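Local coordinates for Arf-GAP with coiled-coil, ANK repeat and PH domain-containing protein 2 (Homo sapiens, PDB 6IF3) that acts as a GTPase-activating protein for ARF6 and uses its ankyrin-repeat domain, the part modelled here, to interact with RAB35, at residues H84-G89 and S116-A121; G92-F97 and V127-L132. One frame throughout, in Å; residues are numbered along the deposited sequence. Where two conformers were deposited one is given.

Interaction 1 of 2, residues H84-G89 and S116-A121; sequences HATVLG and SIAVEA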
# COMPACT_ATOMS: atom_id res chain seq x y z
N HIS A 84 12.07 -6.28 13.01
CA HIS A 84 11.61 -7.43 13.78
C HIS A 84 10.11 -7.58 13.82
O HIS A 84 9.60 -8.71 13.75
CB HIS A 84 12.17 -7.34 15.23
CG HIS A 84 13.64 -7.60 15.32
ND1 HIS A 84 14.19 -8.84 15.08
CD2 HIS A 84 14.67 -6.77 15.60
CE1 HIS A 84 15.50 -8.77 15.23
NE2 HIS A 84 15.82 -7.53 15.54
N ALA A 85 9.38 -6.46 13.92
CA ALA A 85 7.93 -6.54 13.93
C ALA A 85 7.41 -7.06 12.59
O ALA A 85 6.43 -7.82 12.52
CB ALA A 85 7.33 -5.19 14.22
N THR A 86 8.08 -6.65 11.51
CA THR A 86 7.70 -7.13 10.17
C THR A 86 7.93 -8.63 10.04
O THR A 86 7.06 -9.36 9.57
CB THR A 86 8.48 -6.36 9.09
OG1 THR A 86 8.12 -4.99 9.19
CG2 THR A 86 8.12 -6.87 7.66
N VAL A 87 9.12 -9.10 10.41
CA VAL A 87 9.42 -10.53 10.36
C VAL A 87 8.42 -11.36 11.17
O VAL A 87 7.96 -12.39 10.69
CB VAL A 87 10.84 -10.78 10.89
CG1 VAL A 87 11.10 -12.27 11.08
CG2 VAL A 87 11.86 -10.17 9.88
N LEU A 88 8.02 -10.87 12.35
CA LEU A 88 7.11 -11.66 13.20
C LEU A 88 5.63 -11.50 12.82
O LEU A 88 4.78 -12.22 13.35
CB LEU A 88 7.32 -11.29 14.66
CG LEU A 88 8.73 -11.64 15.15
CD1 LEU A 88 8.87 -11.18 16.58
CD2 LEU A 88 9.00 -13.14 15.09
N GLY A 89 5.32 -10.58 11.90
CA GLY A 89 3.94 -10.39 11.45
C GLY A 89 3.12 -9.57 12.43
O GLY A 89 1.90 -9.64 12.46
N SER A 116 10.75 -5.47 1.64
CA SER A 116 11.17 -6.68 0.90
C SER A 116 10.76 -7.91 1.70
O SER A 116 10.34 -8.91 1.14
CB SER A 116 12.67 -6.67 0.61
OG SER A 116 13.45 -6.89 1.78
N ILE A 117 10.88 -7.84 3.01
CA ILE A 117 10.52 -8.96 3.89
C ILE A 117 9.02 -9.23 3.81
O ILE A 117 8.60 -10.38 3.59
CB ILE A 117 10.97 -8.64 5.33
CG1 ILE A 117 12.50 -8.60 5.34
CG2 ILE A 117 10.43 -9.67 6.33
CD1 ILE A 117 13.06 -8.07 6.63
N ALA A 118 8.22 -8.18 3.98
CA ALA A 118 6.75 -8.31 3.87
C ALA A 118 6.26 -8.81 2.52
O ALA A 118 5.31 -9.59 2.47
CB ALA A 118 6.12 -6.94 4.22
N VAL A 119 6.90 -8.39 1.44
CA VAL A 119 6.52 -8.83 0.11
C VAL A 119 6.87 -10.32 -0.03
O VAL A 119 6.08 -11.10 -0.57
CB VAL A 119 7.23 -8.01 -1.00
CG1 VAL A 119 7.09 -8.68 -2.34
CG2 VAL A 119 6.63 -6.62 -1.09
N GLU A 120 8.06 -10.72 0.41
CA GLU A 120 8.43 -12.14 0.32
C GLU A 120 7.48 -13.01 1.14
O GLU A 120 7.19 -14.15 0.75
CB GLU A 120 9.85 -12.38 0.80
CG GLU A 120 10.30 -13.83 0.64
CD GLU A 120 11.65 -14.13 1.29
OE1 GLU A 120 11.79 -13.91 2.51
OE2 GLU A 120 12.57 -14.55 0.56
N ALA A 121 7.02 -12.46 2.27
CA ALA A 121 6.08 -13.18 3.14
C ALA A 121 4.66 -13.13 2.61
O ALA A 121 3.77 -13.76 3.20
CB ALA A 121 6.11 -12.58 4.54
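Thr86 puts its methyl group, not its hydroxyl, against the neighbouring helix: CG2 lies 3.9 Å from CG2 of Ile117 and 4.0 Å from CB of Ala118. A chi1 of -62° sets OG1 beside the backbone N and leaves CG2 anti to that N, projecting across to the other helix. Ile117 meets it with the short branch, and the same CG2 methyl also touches CG2 of Val87 at 3.9 Å. The long branch of Ile117 ends close by, CD1 being 4.1 Å from that Val87 methyl, so a single valine carbon is held against both branches of the isoleucine. No hydrogen bond crosses; the contact is entirely van der Waals and small, burying about 150 Å² in all.

Behind this first shell, the hydroxyl of Thr86 is satisfied by the carbonyl O of Leu82, one turn back in its own helix. Ala118 is backed by Ile126, Val127 and Leu130 of helix 124-141, whereas Val87 sits at the exposed margin. Helix 81-88 closes at Gly89, whose positive phi completes a Schellman motif. The two helical segments run nearly parallel, 2° apart, with axes 9.3 Å from each other at closest approach. Such side-by-side packing of equivalent first helices, here from ANK 2 and ANK 3, is the hallmark of an ankyrin-repeat stack.

Interaction 2 of 2, residues G92-F97 and V127-L132; sequences GQVCLF and VTLLRL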
# COMPACT_ATOMS: atom_id res chain seq x y z
N GLY A 92 0.17 -4.57 14.29
CA GLY A 92 -0.10 -3.41 15.14
C GLY A 92 1.17 -2.66 15.50
O GLY A 92 1.18 -1.42 15.48
N GLN A 93 2.23 -3.39 15.83
CA GLN A 93 3.51 -2.76 16.11
C GLN A 93 4.07 -2.07 14.88
O GLN A 93 4.66 -1.00 15.00
CB GLN A 93 4.52 -3.78 16.66
CG GLN A 93 4.15 -4.31 18.04
CD GLN A 93 5.06 -5.45 18.47
OE1 GLN A 93 5.83 -5.99 17.68
NE2 GLN A 93 4.97 -5.82 19.75
N VAL A 94 3.90 -2.66 13.69
CA VAL A 94 4.33 -1.99 12.45
C VAL A 94 3.61 -0.64 12.30
O VAL A 94 4.20 0.40 12.01
CB VAL A 94 4.07 -2.90 11.21
CG1 VAL A 94 4.21 -2.12 9.89
CG2 VAL A 94 5.04 -4.09 11.24
N CYS A 95 2.30 -0.62 12.55
CA CYS A 95 1.54 0.60 12.42
C CYS A 95 2.04 1.68 13.41
O CYS A 95 2.26 2.81 13.01
CB CYS A 95 0.06 0.32 12.65
SG CYS A 95 -0.98 1.70 12.29
N LEU A 96 2.24 1.28 14.66
CA LEU A 96 2.75 2.20 15.68
C LEU A 96 4.11 2.80 15.29
O LEU A 96 4.30 4.01 15.30
CB LEU A 96 2.86 1.46 17.00
CG LEU A 96 3.60 2.27 18.08
CD1 LEU A 96 2.78 3.43 18.58
CD2 LEU A 96 4.00 1.33 19.22
N PHE A 97 5.02 1.93 14.88
CA PHE A 97 6.36 2.40 14.52
C PHE A 97 6.32 3.32 13.32
O PHE A 97 7.02 4.33 13.31
CB PHE A 97 7.30 1.21 14.26
CG PHE A 97 7.57 0.38 15.47
CD1 PHE A 97 7.52 0.94 16.76
CD2 PHE A 97 7.88 -0.97 15.35
CE1 PHE A 97 7.76 0.15 17.89
CE2 PHE A 97 8.12 -1.77 16.46
CZ PHE A 97 8.07 -1.22 17.73
N VAL A 127 2.37 -5.15 4.01
CA VAL A 127 2.80 -4.44 2.79
C VAL A 127 1.95 -3.18 2.62
O VAL A 127 2.46 -2.11 2.26
CB VAL A 127 2.71 -5.33 1.54
CG1 VAL A 127 2.88 -4.51 0.29
CG2 VAL A 127 3.75 -6.48 1.62
N THR A 128 0.64 -3.31 2.85
CA THR A 128 -0.27 -2.16 2.71
C THR A 128 0.13 -0.99 3.64
O THR A 128 0.23 0.16 3.18
CB THR A 128 -1.70 -2.57 2.98
OG1 THR A 128 -2.12 -3.48 1.95
CG2 THR A 128 -2.66 -1.33 2.97
N LEU A 129 0.41 -1.28 4.91
CA LEU A 129 0.83 -0.23 5.85
C LEU A 129 2.16 0.41 5.40
O LEU A 129 2.30 1.64 5.43
CB LEU A 129 1.00 -0.77 7.27
CG LEU A 129 -0.28 -1.30 7.92
CD1 LEU A 129 0.07 -1.79 9.35
CD2 LEU A 129 -1.39 -0.23 7.99
N LEU A 130 3.13 -0.41 5.00
CA LEU A 130 4.43 0.12 4.57
C LEU A 130 4.26 0.97 3.32
O LEU A 130 4.85 2.05 3.24
CB LEU A 130 5.42 -1.03 4.29
CG LEU A 130 5.89 -1.79 5.53
CD1 LEU A 130 6.66 -3.07 5.15
CD2 LEU A 130 6.82 -0.92 6.38
N ARG A 131 3.46 0.52 2.35
CA ARG A 131 3.30 1.26 1.11
C ARG A 131 2.53 2.55 1.33
O ARG A 131 2.86 3.56 0.76
CB ARG A 131 2.61 0.41 0.05
CG ARG A 131 3.45 -0.77 -0.41
CD ARG A 131 3.84 -0.69 -1.87
NE ARG A 131 4.81 -1.72 -2.25
CZ ARG A 131 4.53 -2.78 -3.00
NH1 ARG A 131 3.31 -2.96 -3.46
NH2 ARG A 131 5.47 -3.67 -3.30
N LEU A 132 1.49 2.51 2.18
CA LEU A 132 0.71 3.75 2.41
C LEU A 132 1.53 4.78 3.21
O LEU A 132 1.40 5.99 3.00
CB LEU A 132 -0.61 3.44 3.10
CG LEU A 132 -1.54 2.67 2.12
CD1 LEU A 132 -2.91 2.52 2.72
CD2 LEU A 132 -1.62 3.30 0.69
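Leu129 reaches from helix 124-141 to helix 91-99 with one methyl, CD1, and the whole apolar contact turns on it. That methyl sits 3.9 Å from CB of Cys95 and 4.2 Å from CG1 of Val94, resting against the side chains of two successive residues of the helix. Val94 presents the branch that is anti to its backbone N (chi1 167°), leaving CG2 for the packing within its own repeat. Cys95 contributes its CB to the leucine contact. Main chain takes part as well, since CD1 of Leu129 comes within 4.1 Å of the backbone N of Cys95. Leu130 approaches only loosely.

Polar bonding stays on each side of the interface. Gln93 OE1 accepts from His90 ND1, Thr128 OG1 bonds to the carbonyl O of Ala124, and the carbonyl O of Leu130 is taken by Gln104 NE2; none of these bonds joins the two segments.

All three touching residues are buried. Val94 also packs on Ala85 and Thr86 of helix 81-88, and Phe97 reaches helices 48-55 and 58-66, tying the segment to the preceding repeat. On the other helix, Val127 and Arg131 lie against helix 114-120. They also meet the chain of another protein, as do Thr128 and Leu132, so helix 124-141 stands between helix 91-99 and that partner.

Interactions 1 and 2 join the same two repeats, ANK 2 and ANK 3, through their first and second helices respectively, and along the chain their segments alternate. Their buried areas are almost equal, yet their settings differ: interaction 1 runs from buried threonine and alanine out to an exposed valine, while interaction 2 is wholly interior. Both are apolar, the first spread over several methyl contacts among threonine, valine, isoleucine and alanine, the second gathered on one leucine tip. Their centres lie 11 Å apart and they touch directly: Val94 CG2 is 3.8 Å from Thr86 OG1 within ANK 2, and Val127 CG2 packs on the backbone of Ala118 within ANK 3.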